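Local coordinates for putative spindle pole body component alp6 protein (Chaetomium thermophilum, PDB 6L7R) that probably binds gamma-tubulin and microtubule minus ends as the GCP3 subunit of the TUBGCP family, represented here by its small all-helical N-terminal piece, at residues S61-R66 against I98-H103; R8-I13 against L41-L46. All coordinates share one frame; numbering follows the deposited sequence.

Contact 1 (S61-R66 against I98-H103)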
loop_
_atom_site.group_PDB
_atom_site.type_symbol
_atom_site.label_atom_id
_atom_site.label_comp_id
_atom_site.label_asym_id
_atom_site.label_seq_id
_atom_site.Cartn_x
_atom_site.Cartn_y
_atom_site.Cartn_z
ATOM N N SER A 61 -9.893 -2.481 12.014
ATOM C CA SER A 61 -10.749 -3.652 11.886
ATOM C C SER A 61 -12.199 -3.324 12.217
ATOM O O SER A 61 -13.116 -3.909 11.626
ATOM C CB SER A 61 -10.224 -4.772 12.782
ATOM O OG SER A 61 -10.113 -4.337 14.124
ATOM N N ASP A 62 -12.430 -2.403 13.156
ATOM C CA ASP A 62 -13.795 -1.964 13.431
ATOM C C ASP A 62 -14.353 -1.151 12.269
ATOM O O ASP A 62 -15.539 -1.267 11.935
ATOM C CB ASP A 62 -13.837 -1.151 14.723
ATOM C CG ASP A 62 -13.981 -2.021 15.949
ATOM O OD1 ASP A 62 -13.185 -1.853 16.895
ATOM O OD2 ASP A 62 -14.896 -2.873 15.969
ATOM N N LEU A 63 -13.512 -0.320 11.643
ATOM C CA LEU A 63 -13.944 0.403 10.454
ATOM C C LEU A 63 -14.267 -0.557 9.319
ATOM O O LEU A 63 -15.247 -0.362 8.591
ATOM C CB LEU A 63 -12.868 1.399 10.015
ATOM C CG LEU A 63 -12.714 2.709 10.792
ATOM C CD1 LEU A 63 -11.464 3.442 10.346
ATOM C CD2 LEU A 63 -13.935 3.584 10.602
ATOM N N ILE A 64 -13.452 -1.603 9.157
ATOM C CA ILE A 64 -13.683 -2.563 8.083
ATOM C C ILE A 64 -14.959 -3.357 8.339
ATOM O O ILE A 64 -15.768 -3.567 7.427
ATOM C CB ILE A 64 -12.465 -3.488 7.919
ATOM C CG1 ILE A 64 -11.270 -2.707 7.360
ATOM C CG2 ILE A 64 -12.808 -4.671 7.026
ATOM C CD1 ILE A 64 -9.969 -3.489 7.375
ATOM N N LYS A 65 -15.169 -3.803 9.579
ATOM C CA LYS A 65 -16.367 -4.579 9.878
ATOM C C LYS A 65 -17.629 -3.767 9.609
ATOM O O LYS A 65 -18.555 -4.242 8.942
ATOM C CB LYS A 65 -16.336 -5.065 11.329
ATOM C CG LYS A 65 -16.986 -6.429 11.538
ATOM C CD LYS A 65 -17.202 -6.738 13.014
ATOM C CE LYS A 65 -15.942 -6.470 13.833
ATOM N NZ LYS A 65 -14.771 -7.296 13.408
ATOM N N ARG A 66 -17.686 -2.533 10.117
ATOM C CA ARG A 66 -18.897 -1.740 9.926
ATOM C C ARG A 66 -19.102 -1.389 8.460
ATOM O O ARG A 66 -20.245 -1.286 8.000
ATOM C CB ARG A 66 -18.855 -0.479 10.788
ATOM C CG ARG A 66 -19.436 -0.668 12.186
ATOM C CD ARG A 66 -20.722 -1.499 12.160
ATOM N NE ARG A 66 -21.475 -1.403 13.410
ATOM C CZ ARG A 66 -21.700 -2.420 14.239
ATOM N NH1 ARG A 66 -21.231 -3.627 13.958
ATOM N NH2 ARG A 66 -22.396 -2.227 15.351
ATOM N N ILE A 98 -1.512 -1.653 8.070
ATOM C CA ILE A 98 -1.833 -2.338 6.825
ATOM C C ILE A 98 -3.344 -2.457 6.669
ATOM O O ILE A 98 -3.890 -2.226 5.584
ATOM C CB ILE A 98 -1.126 -3.702 6.758
ATOM C CG1 ILE A 98 0.368 -3.513 7.060
ATOM C CG2 ILE A 98 -1.328 -4.295 5.378
ATOM C CD1 ILE A 98 1.141 -4.773 7.426
ATOM N N LEU A 99 -4.047 -2.766 7.756
ATOM C CA LEU A 99 -5.503 -2.832 7.684
ATOM C C LEU A 99 -6.100 -1.455 7.427
ATOM O O LEU A 99 -7.108 -1.331 6.717
ATOM C CB LEU A 99 -6.070 -3.441 8.964
ATOM C CG LEU A 99 -5.863 -4.948 9.096
ATOM C CD1 LEU A 99 -6.361 -5.385 10.440
ATOM C CD2 LEU A 99 -6.617 -5.694 7.997
ATOM N N TYR A 100 -5.503 -0.409 8.001
ATOM C CA TYR A 100 -5.954 0.943 7.691
ATOM C C TYR A 100 -5.818 1.230 6.202
ATOM O O TYR A 100 -6.731 1.789 5.580
ATOM C CB TYR A 100 -5.166 1.967 8.505
ATOM C CG TYR A 100 -5.818 3.332 8.499
ATOM C CD1 TYR A 100 -6.882 3.610 9.345
ATOM C CD2 TYR A 100 -5.384 4.334 7.641
ATOM C CE1 TYR A 100 -7.493 4.836 9.345
ATOM C CE2 TYR A 100 -5.999 5.575 7.637
ATOM C CZ TYR A 100 -7.047 5.818 8.494
ATOM O OH TYR A 100 -7.670 7.045 8.509
ATOM N N LEU A 101 -4.693 0.822 5.609
ATOM C CA LEU A 101 -4.496 1.003 4.175
ATOM C C LEU A 101 -5.605 0.323 3.386
ATOM O O LEU A 101 -6.208 0.930 2.496
ATOM C CB LEU A 101 -3.130 0.457 3.753
ATOM C CG LEU A 101 -2.974 0.333 2.235
ATOM C CD1 LEU A 101 -2.809 1.721 1.618
ATOM C CD2 LEU A 101 -1.826 -0.581 1.853
ATOM N N LEU A 102 -5.888 -0.946 3.698
ATOM C CA LEU A 102 -6.953 -1.645 2.987
ATOM C C LEU A 102 -8.295 -0.936 3.145
ATOM O O LEU A 102 -9.034 -0.766 2.166
ATOM C CB LEU A 102 -7.051 -3.096 3.469
ATOM C CG LEU A 102 -5.795 -3.940 3.245
ATOM C CD1 LEU A 102 -6.057 -5.404 3.590
ATOM C CD2 LEU A 102 -5.317 -3.836 1.814
ATOM N N HIS A 103 -8.627 -0.500 4.364
ATOM C CA HIS A 103 -9.887 0.216 4.556
ATOM C C HIS A 103 -9.961 1.450 3.663
ATOM O O HIS A 103 -11.015 1.749 3.087
ATOM C CB HIS A 103 -10.054 0.617 6.017
ATOM C CG HIS A 103 -11.118 1.650 6.236
ATOM N ND1 HIS A 103 -12.463 1.347 6.242
ATOM C CD2 HIS A 103 -11.032 2.986 6.443
ATOM C CE1 HIS A 103 -13.161 2.451 6.452
ATOM N NE2 HIS A 103 -12.315 3.459 6.576
#

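Contact 2 (R8-I13 against L41-L46)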
loop_
_atom_site.group_PDB
_atom_site.type_symbol
_atom_site.label_atom_id
_atom_site.label_comp_id
_atom_site.label_asym_id
_atom_site.label_seq_id
_atom_site.Cartn_x
_atom_site.Cartn_y
_atom_site.Cartn_z
ATOM N N ARG A 8 15.222 1.633 1.264
ATOM C CA ARG A 8 14.270 0.560 0.976
ATOM C C ARG A 8 12.904 1.105 0.582
ATOM O O ARG A 8 12.189 0.479 -0.215
ATOM C CB ARG A 8 14.167 -0.383 2.179
ATOM C CG ARG A 8 15.517 -0.946 2.580
ATOM C CD ARG A 8 15.421 -2.337 3.156
ATOM N NE ARG A 8 14.655 -2.370 4.397
ATOM C CZ ARG A 8 14.154 -3.483 4.926
ATOM N NH1 ARG A 8 14.344 -4.649 4.319
ATOM N NH2 ARG A 8 13.465 -3.435 6.059
ATOM N N ILE A 9 12.535 2.277 1.098
ATOM C CA ILE A 9 11.262 2.884 0.718
ATOM C C ILE A 9 11.322 3.396 -0.716
ATOM O O ILE A 9 10.410 3.161 -1.514
ATOM C CB ILE A 9 10.901 3.993 1.721
ATOM C CG1 ILE A 9 10.561 3.375 3.091
ATOM C CG2 ILE A 9 9.780 4.880 1.178
ATOM C CD1 ILE A 9 10.574 4.374 4.239
ATOM N N ASN A 10 12.415 4.062 -1.082
ATOM C CA ASN A 10 12.544 4.557 -2.448
ATOM C C ASN A 10 12.628 3.419 -3.463
ATOM O O ASN A 10 12.106 3.539 -4.577
ATOM C CB ASN A 10 13.777 5.460 -2.567
ATOM C CG ASN A 10 13.582 6.804 -1.891
ATOM O OD1 ASN A 10 12.455 7.234 -1.645
ATOM N ND2 ASN A 10 14.688 7.481 -1.601
ATOM N N ASN A 11 13.318 2.330 -3.124
ATOM C CA ASN A 11 13.325 1.177 -4.019
ATOM C C ASN A 11 11.908 0.650 -4.227
ATOM O O ASN A 11 11.533 0.269 -5.345
ATOM C CB ASN A 11 14.226 0.068 -3.468
ATOM C CG ASN A 11 15.695 0.424 -3.527
ATOM O OD1 ASN A 11 16.097 1.349 -4.231
ATOM N ND2 ASN A 11 16.510 -0.327 -2.796
ATOM N N ALA A 12 11.101 0.645 -3.165
ATOM C CA ALA A 12 9.713 0.218 -3.297
ATOM C C ALA A 12 8.915 1.210 -4.133
ATOM O O ALA A 12 8.065 0.812 -4.948
ATOM C CB ALA A 12 9.084 0.046 -1.915
ATOM N N ILE A 13 9.174 2.508 -3.950
ATOM C CA ILE A 13 8.465 3.502 -4.749
ATOM C C ILE A 13 8.781 3.310 -6.222
ATOM O O ILE A 13 7.882 3.354 -7.073
ATOM C CB ILE A 13 8.803 4.928 -4.283
ATOM C CG1 ILE A 13 8.209 5.189 -2.893
ATOM C CG2 ILE A 13 8.277 5.953 -5.313
ATOM C CD1 ILE A 13 8.750 6.462 -2.216
ATOM N N LEU A 41 6.161 13.539 -6.852
ATOM C CA LEU A 41 4.818 13.576 -6.287
ATOM C C LEU A 41 4.674 12.574 -5.149
ATOM O O LEU A 41 4.135 12.898 -4.086
ATOM C CB LEU A 41 3.781 13.289 -7.364
ATOM C CG LEU A 41 2.356 13.199 -6.822
ATOM C CD1 LEU A 41 1.886 14.562 -6.343
ATOM C CD2 LEU A 41 1.423 12.637 -7.878
ATOM N N VAL A 42 5.144 11.345 -5.357
ATOM C CA VAL A 42 5.011 10.338 -4.303
ATOM C C VAL A 42 5.732 10.804 -3.050
ATOM O O VAL A 42 5.199 10.721 -1.937
ATOM C CB VAL A 42 5.535 8.971 -4.781
ATOM C CG1 VAL A 42 5.528 7.960 -3.613
ATOM C CG2 VAL A 42 4.698 8.449 -5.937
ATOM N N ARG A 43 6.949 11.335 -3.208
ATOM C CA ARG A 43 7.680 11.799 -2.035
ATOM C C ARG A 43 6.902 12.881 -1.302
ATOM O O ARG A 43 6.819 12.869 -0.070
ATOM C CB ARG A 43 9.063 12.311 -2.435
ATOM C CG ARG A 43 9.986 11.219 -2.944
ATOM C CD ARG A 43 10.196 10.130 -1.895
ATOM N NE ARG A 43 11.601 9.761 -1.858
ATOM C CZ ARG A 43 12.517 10.421 -1.154
ATOM N NH1 ARG A 43 12.167 11.467 -0.421
ATOM N NH2 ARG A 43 13.780 10.043 -1.183
ATOM N N ALA A 44 6.300 13.813 -2.047
ATOM C CA ALA A 44 5.533 14.876 -1.407
ATOM C C ALA A 44 4.315 14.312 -0.687
ATOM O O ALA A 44 4.003 14.720 0.439
ATOM C CB ALA A 44 5.113 15.916 -2.449
ATOM N N LEU A 45 3.604 13.383 -1.331
ATOM C CA LEU A 45 2.433 12.776 -0.700
ATOM C C LEU A 45 2.801 12.102 0.613
ATOM O O LEU A 45 2.086 12.237 1.610
ATOM C CB LEU A 45 1.790 11.765 -1.648
ATOM C CG LEU A 45 1.121 12.375 -2.887
ATOM C CD1 LEU A 45 0.695 11.306 -3.872
ATOM C CD2 LEU A 45 -0.075 13.233 -2.478
ATOM N N LEU A 46 3.920 11.380 0.636
ATOM C CA LEU A 46 4.283 10.647 1.842
ATOM C C LEU A 46 4.743 11.562 2.965
ATOM O O LEU A 46 4.785 11.116 4.115
ATOM C CB LEU A 46 5.353 9.606 1.515
ATOM C CG LEU A 46 4.890 8.478 0.596
ATOM C CD1 LEU A 46 6.046 7.560 0.253
ATOM C CD2 LEU A 46 3.741 7.676 1.230
#

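Contact 1 (S61-R66 against I98-H103)
The imidazole of H103 lies against the side chain of L63, whose CB sits over one ring face, 3.9 Å from the centroid and 16° off the ring normal, a CH-pi contact. L63 CB is shifted toward the rim, where it meets H103 CE1 at 3.7 Å, and L63 CD1 comes within 3.9 Å of H103 NE2. The two side chains cross at about a right angle. With CG anti to the backbone N (chi1 165°), H103 swings its ring across to L63, and its CB is left beside I64 CG1 at 3.8 Å. I64, next to L63, extends its CD1 to L99, one turn before H103 on its helix, meeting L99 O (3.6 Å) and L99 CD2 (4.1 Å); the thin ethyl arm of isoleucine suits the place, where the axes of the two segments come within 9.3 Å. The contact joins helix 59-70 to helix 95-105 in this helical N-terminal part of the protein, the segments running at 31°. Further out, F79 and Y83 of helix 76-88 pack on I64 and on S61 and L99, and an apolar side chain of the partner protein rests on I64. Replacing H103 by an alanine is likely to strip L63 of the ring it packs on and open a gap there. No hydrogen bond crosses the interface, and the buried H103 ND1 has no partner in the model, so cohesion comes from dispersion and ring-face contact.

Contact 2 (R8-I13 against L41-L46)
I13 meets V42 and L46 tip to tip, and these three aliphatic side chains make the close-packed part of the crossing. I13 CG2 lies 3.8 Å from V42 CG1, while I13 CD1 reaches L46 CD1, also at 3.8 Å. Because V42 CG1 stands anti to the backbone N (chi1 174°), it projects into the fork between the two branches of I13, a fit for which beta-branched residues are well shaped. F39, one turn before V42 on helix 29-47, adds an aromatic side chain against both I13 and N10. On the other flank the contact is looser and polar. R43, bent at chi2 and chi3, folds back so that its guanidinium meets the amide of N10, the two planes nearly parallel. R43 NE donates to N10 OD1 at 2.7 Å, but the N-H...O angle of 125° makes this a weak bond. N10 ND2 and R43 NH2, both donors, stand only 2.8 Å apart, so the detail of this pairing is doubtful. Both residues are partly exposed, as suits a compact amide and a long, flexible arginine at the margin of an apolar patch. R43 CD also lies 4.0 Å from I13 CD1, at the edge of the apolar cluster. An apolar side chain of the partner protein packs on L46. The arrangement is a helix-loop-helix pair, helix 6-20 and helix 29-47 following one another in the chain, whose contacting segments run roughly antiparallel but well splayed, at 127° with axes 11.6 Å apart.

The two contacts share no helix and lie in series along the chain: contact 2 joins the first two helices, whereas contact 1 pairs helix 59-70 with the last, helix 95-105. Their centres are 23 Å apart, on opposite sides of the chain's centre, and their nearest atoms stay about 9 Å apart. Contact 1 is the more buried and has the closer axes, at an angle of 31°; it relies wholly on apolar and ring-face packing. Contact 2, more widely spaced and only partly buried, adds a polar pair at its margin, with at most one weak hydrogen bond. In both, residues also meet the partner protein, so each helix pair contributes to the assembly.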